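Local structure of putative uncharacterized protein TTHB187 (Thermus thermophilus HB8, 3SK9) at residues A50-D55 with V199-A204; R42-R47 with G259-Y264. The protein is the N-terminal HD nuclease domain of the CRISPR-associated protein Cas3 and cuts single-stranded DNA with the help of transition-metal ions such as manganese, cobalt and nickel. All blocks are in the same frame, centred on the assembly; numbering follows the deposited sequence.

Contact 1: residues A50-D55 with V199-A204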
loop_
_atom_site.group_PDB
_atom_site.type_symbol
_atom_site.label_atom_id
_atom_site.label_comp_id
_atom_site.label_asym_id
_atom_site.label_seq_id
_atom_site.Cartn_x
_atom_site.Cartn_y
_atom_site.Cartn_z
ATOM N N ALA A 50 -5.336 0.034 -19.456
ATOM C CA ALA A 50 -5.281 -1.204 -20.232
ATOM C C ALA A 50 -3.965 -1.962 -19.895
ATOM O O ALA A 50 -3.916 -3.197 -19.934
ATOM C CB ALA A 50 -5.357 -0.913 -21.765
ATOM N N LEU A 51 -2.897 -1.209 -19.631
ATOM C CA LEU A 51 -1.622 -1.825 -19.211
ATOM C C LEU A 51 -1.814 -2.629 -17.919
ATOM O O LEU A 51 -1.229 -3.718 -17.772
ATOM C CB LEU A 51 -0.558 -0.751 -18.998
ATOM C CG LEU A 51 0.063 -0.188 -20.291
ATOM C CD1 LEU A 51 1.038 0.975 -20.027
ATOM C CD2 LEU A 51 0.768 -1.304 -21.068
ATOM N N TYR A 52 -2.549 -2.064 -16.930
ATOM C CA TYR A 52 -2.786 -2.821 -15.686
ATOM C C TYR A 52 -3.594 -4.081 -15.928
ATOM O O TYR A 52 -3.351 -5.106 -15.311
ATOM C CB TYR A 52 -3.519 -1.961 -14.644
ATOM C CG TYR A 52 -2.577 -1.141 -13.799
ATOM C CD1 TYR A 52 -2.118 -1.624 -12.566
ATOM C CD2 TYR A 52 -2.123 0.114 -14.236
ATOM C CE1 TYR A 52 -1.262 -0.856 -11.769
ATOM C CE2 TYR A 52 -1.254 0.872 -13.461
ATOM C CZ TYR A 52 -0.826 0.375 -12.243
ATOM O OH TYR A 52 0.020 1.141 -11.450
ATOM N N ALA A 53 -4.587 -3.994 -16.805
ATOM C CA ALA A 53 -5.416 -5.171 -17.109
ATOM C C ALA A 53 -4.535 -6.269 -17.726
ATOM O O ALA A 53 -4.686 -7.463 -17.413
ATOM C CB ALA A 53 -6.593 -4.770 -18.076
ATOM N N GLU A 54 -3.604 -5.868 -18.583
ATOM C CA GLU A 54 -2.725 -6.801 -19.268
ATOM C C GLU A 54 -1.662 -7.321 -18.294
ATOM O O GLU A 54 -1.248 -8.499 -18.364
ATOM C CB GLU A 54 -2.063 -6.109 -20.464
ATOM C CG GLU A 54 -1.125 -6.967 -21.294
ATOM C CD GLU A 54 -0.517 -6.177 -22.464
ATOM O OE1 GLU A 54 -0.474 -6.737 -23.583
ATOM O OE2 GLU A 54 -0.112 -4.986 -22.286
ATOM N N ASP A 55 -1.210 -6.446 -17.399
ATOM C CA ASP A 55 -0.156 -6.820 -16.442
ATOM C C ASP A 55 -0.611 -8.014 -15.610
ATOM O O ASP A 55 0.183 -8.904 -15.260
ATOM C CB ASP A 55 0.102 -5.680 -15.419
ATOM C CG ASP A 55 0.942 -4.537 -15.986
ATOM O OD1 ASP A 55 1.632 -4.729 -17.026
ATOM O OD2 ASP A 55 0.913 -3.470 -15.342
ATOM N N VAL A 199 5.546 -4.485 -12.261
ATOM C CA VAL A 199 5.983 -4.298 -10.877
ATOM C C VAL A 199 6.387 -2.854 -10.623
ATOM O O VAL A 199 6.067 -2.288 -9.585
ATOM C CB VAL A 199 7.183 -5.246 -10.620
ATOM C CG1 VAL A 199 7.816 -5.037 -9.219
ATOM C CG2 VAL A 199 6.703 -6.660 -10.819
ATOM N N LEU A 200 7.079 -2.262 -11.581
ATOM C CA LEU A 200 7.518 -0.862 -11.459
ATOM C C LEU A 200 6.268 0.066 -11.461
ATOM O O LEU A 200 6.273 1.132 -10.823
ATOM C CB LEU A 200 8.462 -0.517 -12.625
ATOM C CG LEU A 200 9.849 -1.246 -12.481
ATOM C CD1 LEU A 200 10.663 -1.225 -13.828
ATOM C CD2 LEU A 200 10.637 -0.641 -11.278
ATOM N N ARG A 201 5.246 -0.290 -12.237
ATOM C CA ARG A 201 4.014 0.510 -12.214
ATOM C C ARG A 201 3.436 0.533 -10.788
ATOM O O ARG A 201 2.981 1.586 -10.320
ATOM C CB ARG A 201 2.972 -0.012 -13.238
ATOM C CG ARG A 201 3.109 0.653 -14.599
ATOM C CD ARG A 201 1.996 0.197 -15.580
ATOM N NE ARG A 201 2.232 -1.105 -16.207
ATOM C CZ ARG A 201 3.088 -1.285 -17.212
ATOM N NH1 ARG A 201 3.793 -0.259 -17.673
ATOM N NH2 ARG A 201 3.212 -2.461 -17.787
ATOM N N VAL A 202 3.426 -0.613 -10.106
ATOM C CA VAL A 202 2.922 -0.645 -8.723
ATOM C C VAL A 202 3.829 0.137 -7.770
ATOM O O VAL A 202 3.351 0.824 -6.832
ATOM C CB VAL A 202 2.760 -2.105 -8.248
ATOM C CG1 VAL A 202 2.587 -2.189 -6.702
ATOM C CG2 VAL A 202 1.579 -2.784 -9.015
ATOM N N MET A 203 5.145 0.002 -7.973
ATOM C CA MET A 203 6.112 0.754 -7.179
ATOM C C MET A 203 5.831 2.253 -7.184
ATOM O O MET A 203 5.745 2.872 -6.124
ATOM C CB MET A 203 7.525 0.495 -7.725
ATOM C CG MET A 203 8.653 1.089 -6.882
ATOM S SD MET A 203 8.931 2.853 -7.185
ATOM C CE MET A 203 9.444 2.801 -8.905
ATOM N N ALA A 204 5.740 2.826 -8.395
ATOM C CA ALA A 204 5.551 4.278 -8.531
ATOM C C ALA A 204 4.178 4.671 -7.951
ATOM O O ALA A 204 4.025 5.727 -7.316
ATOM C CB ALA A 204 5.657 4.669 -10.024
#

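Contact 2: residues R42-R47 with G259-Y264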
loop_
_atom_site.group_PDB
_atom_site.type_symbol
_atom_site.label_atom_id
_atom_site.label_comp_id
_atom_site.label_asym_id
_atom_site.label_seq_id
_atom_site.Cartn_x
_atom_site.Cartn_y
_atom_site.Cartn_z
ATOM N N ARG A 42 -8.331 5.403 -11.625
ATOM C CA ARG A 42 -9.534 5.742 -12.378
ATOM C C ARG A 42 -9.327 6.985 -13.225
ATOM O O ARG A 42 -9.963 7.130 -14.279
ATOM C CB ARG A 42 -10.749 5.910 -11.446
ATOM C CG ARG A 42 -11.322 4.562 -10.972
ATOM C CD ARG A 42 -12.239 4.751 -9.760
ATOM N NE ARG A 42 -12.880 3.510 -9.340
ATOM C CZ ARG A 42 -13.694 3.409 -8.293
ATOM N NH1 ARG A 42 -13.983 4.494 -7.557
ATOM N NH2 ARG A 42 -14.228 2.224 -8.002
ATOM N N MET A 43 -8.438 7.870 -12.793
ATOM C CA MET A 43 -8.173 9.104 -13.545
ATOM C C MET A 43 -7.050 8.952 -14.585
ATOM O O MET A 43 -6.818 9.875 -15.384
ATOM C CB MET A 43 -7.749 10.211 -12.598
ATOM C CG MET A 43 -8.850 10.823 -11.753
ATOM S SD MET A 43 -8.041 11.822 -10.464
ATOM C CE MET A 43 -6.511 12.321 -11.203
ATOM N N GLU A 44 -6.325 7.826 -14.566
ATOM C CA GLU A 44 -5.213 7.637 -15.512
ATOM C C GLU A 44 -5.757 7.474 -16.946
ATOM O O GLU A 44 -6.910 7.056 -17.141
ATOM C CB GLU A 44 -4.388 6.397 -15.185
ATOM C CG GLU A 44 -3.587 6.532 -13.874
ATOM C CD GLU A 44 -2.389 7.487 -13.996
ATOM O OE1 GLU A 44 -1.794 7.563 -15.092
ATOM O OE2 GLU A 44 -2.013 8.091 -12.959
ATOM N N PRO A 45 -4.932 7.763 -17.944
ATOM C CA PRO A 45 -5.413 7.540 -19.326
ATOM C C PRO A 45 -5.825 6.109 -19.607
ATOM O O PRO A 45 -5.311 5.170 -18.994
ATOM C CB PRO A 45 -4.237 7.964 -20.212
ATOM C CG PRO A 45 -3.402 8.899 -19.329
ATOM C CD PRO A 45 -3.613 8.428 -17.898
ATOM N N PRO A 46 -6.755 5.922 -20.565
ATOM C CA PRO A 46 -7.145 4.561 -20.934
ATOM C C PRO A 46 -5.945 3.631 -21.280
ATOM O O PRO A 46 -5.997 2.439 -20.966
ATOM C CB PRO A 46 -8.022 4.769 -22.192
ATOM C CG PRO A 46 -8.489 6.167 -22.136
ATOM C CD PRO A 46 -7.456 6.959 -21.375
ATOM N N ARG A 47 -4.942 4.144 -21.987
ATOM C CA ARG A 47 -3.760 3.308 -22.287
ATOM C C ARG A 47 -3.140 2.779 -20.982
ATOM O O ARG A 47 -2.703 1.642 -20.937
ATOM C CB ARG A 47 -2.705 4.098 -23.039
ATOM C CG ARG A 47 -2.750 3.869 -24.525
ATOM C CD ARG A 47 -1.847 4.828 -25.312
ATOM N NE ARG A 47 -2.197 4.716 -26.734
ATOM C CZ ARG A 47 -3.319 5.209 -27.253
ATOM N NH1 ARG A 47 -4.206 5.867 -26.466
ATOM N NH2 ARG A 47 -3.560 5.041 -28.554
ATOM N N GLY A 259 4.805 4.244 -18.079
ATOM C CA GLY A 259 3.509 4.276 -18.739
ATOM C C GLY A 259 2.327 4.781 -17.928
ATOM O O GLY A 259 1.168 4.586 -18.355
ATOM N N GLU A 260 2.583 5.435 -16.795
ATOM C CA GLU A 260 1.517 6.090 -16.006
ATOM C C GLU A 260 1.986 7.492 -15.646
ATOM O O GLU A 260 3.177 7.847 -15.844
ATOM C CB GLU A 260 1.148 5.283 -14.733
ATOM C CG GLU A 260 2.306 5.128 -13.731
ATOM C CD GLU A 260 2.099 3.995 -12.700
ATOM O OE1 GLU A 260 1.054 3.324 -12.716
ATOM O OE2 GLU A 260 2.977 3.773 -11.820
ATOM N N LEU A 261 1.056 8.308 -15.171
ATOM C CA LEU A 261 1.309 9.738 -14.999
ATOM C C LEU A 261 0.962 10.196 -13.593
ATOM O O LEU A 261 -0.051 9.749 -13.011
ATOM C CB LEU A 261 0.419 10.560 -15.988
ATOM C CG LEU A 261 0.658 10.249 -17.462
ATOM C CD1 LEU A 261 -0.467 10.833 -18.402
ATOM C CD2 LEU A 261 2.044 10.750 -17.912
ATOM N N PHE A 262 1.742 11.148 -13.088
ATOM C CA PHE A 262 1.456 11.783 -11.805
ATOM C C PHE A 262 1.723 13.278 -11.936
ATOM O O PHE A 262 2.551 13.669 -12.734
ATOM C CB PHE A 262 2.412 11.214 -10.713
ATOM C CG PHE A 262 2.313 9.705 -10.555
ATOM C CD1 PHE A 262 1.236 9.129 -9.918
ATOM C CD2 PHE A 262 3.297 8.874 -11.069
ATOM C CE1 PHE A 262 1.136 7.750 -9.789
ATOM C CE2 PHE A 262 3.181 7.489 -10.930
ATOM C CZ PHE A 262 2.105 6.947 -10.306
ATOM N N PRO A 263 1.063 14.102 -11.120
ATOM C CA PRO A 263 1.493 15.512 -11.047
ATOM C C PRO A 263 2.945 15.669 -10.517
ATOM O O PRO A 263 3.375 14.982 -9.554
ATOM C CB PRO A 263 0.485 16.141 -10.078
ATOM C CG PRO A 263 0.050 14.991 -9.194
ATOM C CD PRO A 263 0.042 13.777 -10.104
ATOM N N TYR A 264 3.710 16.524 -11.197
ATOM C CA TYR A 264 5.009 16.979 -10.697
ATOM C C TYR A 264 4.776 18.228 -9.846
ATOM O O TYR A 264 4.359 19.291 -10.339
ATOM C CB TYR A 264 5.968 17.243 -11.863
ATOM C CG TYR A 264 7.285 17.879 -11.465
ATOM C CD1 TYR A 264 8.305 17.123 -10.889
ATOM C CD2 TYR A 264 7.492 19.246 -11.635
ATOM C CE1 TYR A 264 9.507 17.719 -10.510
ATOM C CE2 TYR A 264 8.689 19.847 -11.271
ATOM C CZ TYR A 264 9.691 19.082 -10.708
ATOM O OH TYR A 264 10.881 19.700 -10.365
#

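Contact 1: residues A50-D55 with V199-A204
R201 and D55 meet in a bidentate, side-on salt bridge that spans two helices of the mainly helical HD domain of Cas3, helix 46-56 and helix 196-213. NH2 of R201 donates to OD1 of D55 over 2.9 Å and NE of R201 to OD2 over 2.8 Å, both nearly straight. Each oxygen offers its syn lone pair, and carboxylate and guanidinium lie within 7° of one plane, so the pairing fixes the rotation of both groups. The arginine reaches the acid through a chain that runs straight at chi2 and then bends at chi3 (-80°). L51 lies over one guanidinium face, its CD1 3.8 Å from NH1 of R201.

Nearer the backbone of R201, along the aliphatic part of its chain, the Y52 ring runs past in the opposite sense, its CE2 3.9 Å from CD of R201, while V202 CG2 approaches the same ring obliquely. The axes stay 11.2 Å apart at 125° between their directions, a gap bridged by these long side chains.

Both members of the pair have further partners. R195 makes another salt bridge to OD1 of D55, and the carbonyl of F258 accepts a hydrogen bond from NH1 of R201, so the guanidinium is also tied to the turn before strand 260-264. V202 lies about 8 Å, side chain to side chain, from the metal ligand H74. At the far end of the Y52 ring, OH is hydrogen-bonded to E260 and sits 3.6 Å from CB of R201.

Contact 2: residues R42-R47 with G259-Y264
The backbones of E44 and L261 come closest where the link between helices 26-43 and 46-56 passes the last strand of this chain, 260-264, with CA of E44 6.9 Å from CA of L261. That strand is half of a two-stranded antiparallel beta hairpin, which packs against the helices of the HD domain. E44 spans the gap with its carboxylate: the backbone N of L261 donates to OE1 of E44 over 2.9 Å at 158°, meeting the oxygen on its syn side but 20° out of the carboxylate plane. A bend at chi2 (-73°) turns the glutamate chain so that the acid reaches the strand. Its other oxygen, OE2, lies only 2.6 Å from O of L261, an approach that would probably favour a protonated acid. Thus both polar backbone atoms of L261 face this one carboxylate.

Beside the acid, CB of E260 is 3.7 Å from OE1 of E44, although the carboxylate of E260 is engaged by Y52, and the F262 ring lies obliquely to OE2. F262 also meets the F208 ring of helix 196-213 and joins R255 of the partner strand through backbone hydrogen bonding. Next to E44, P45 occupies the N-cap position of helix 46-56. Its ring crosses the L261 side chain at about a right angle, bringing CG of P45 to 3.6 Å from CD1 of L261.

In the fold
From the N terminus, the chain first reaches the link after helix 26-43, where contact 2 begins, and then helix 46-56, which supplies the first half of contact 1. It next runs through the helical core to helix 196-213, where contact 1 closes a loop of 143 intervening residues. Only after helix 230-246 and strand 253-257 does strand 260-264 complete contact 2, so contact 1 is nested within the larger loop. Their centres are 11 Å apart. E260, a residue of contact 2, touches both helices of contact 1, bringing together the hairpin, helix 46-56 and the metal-ligand-bearing helix 196-213.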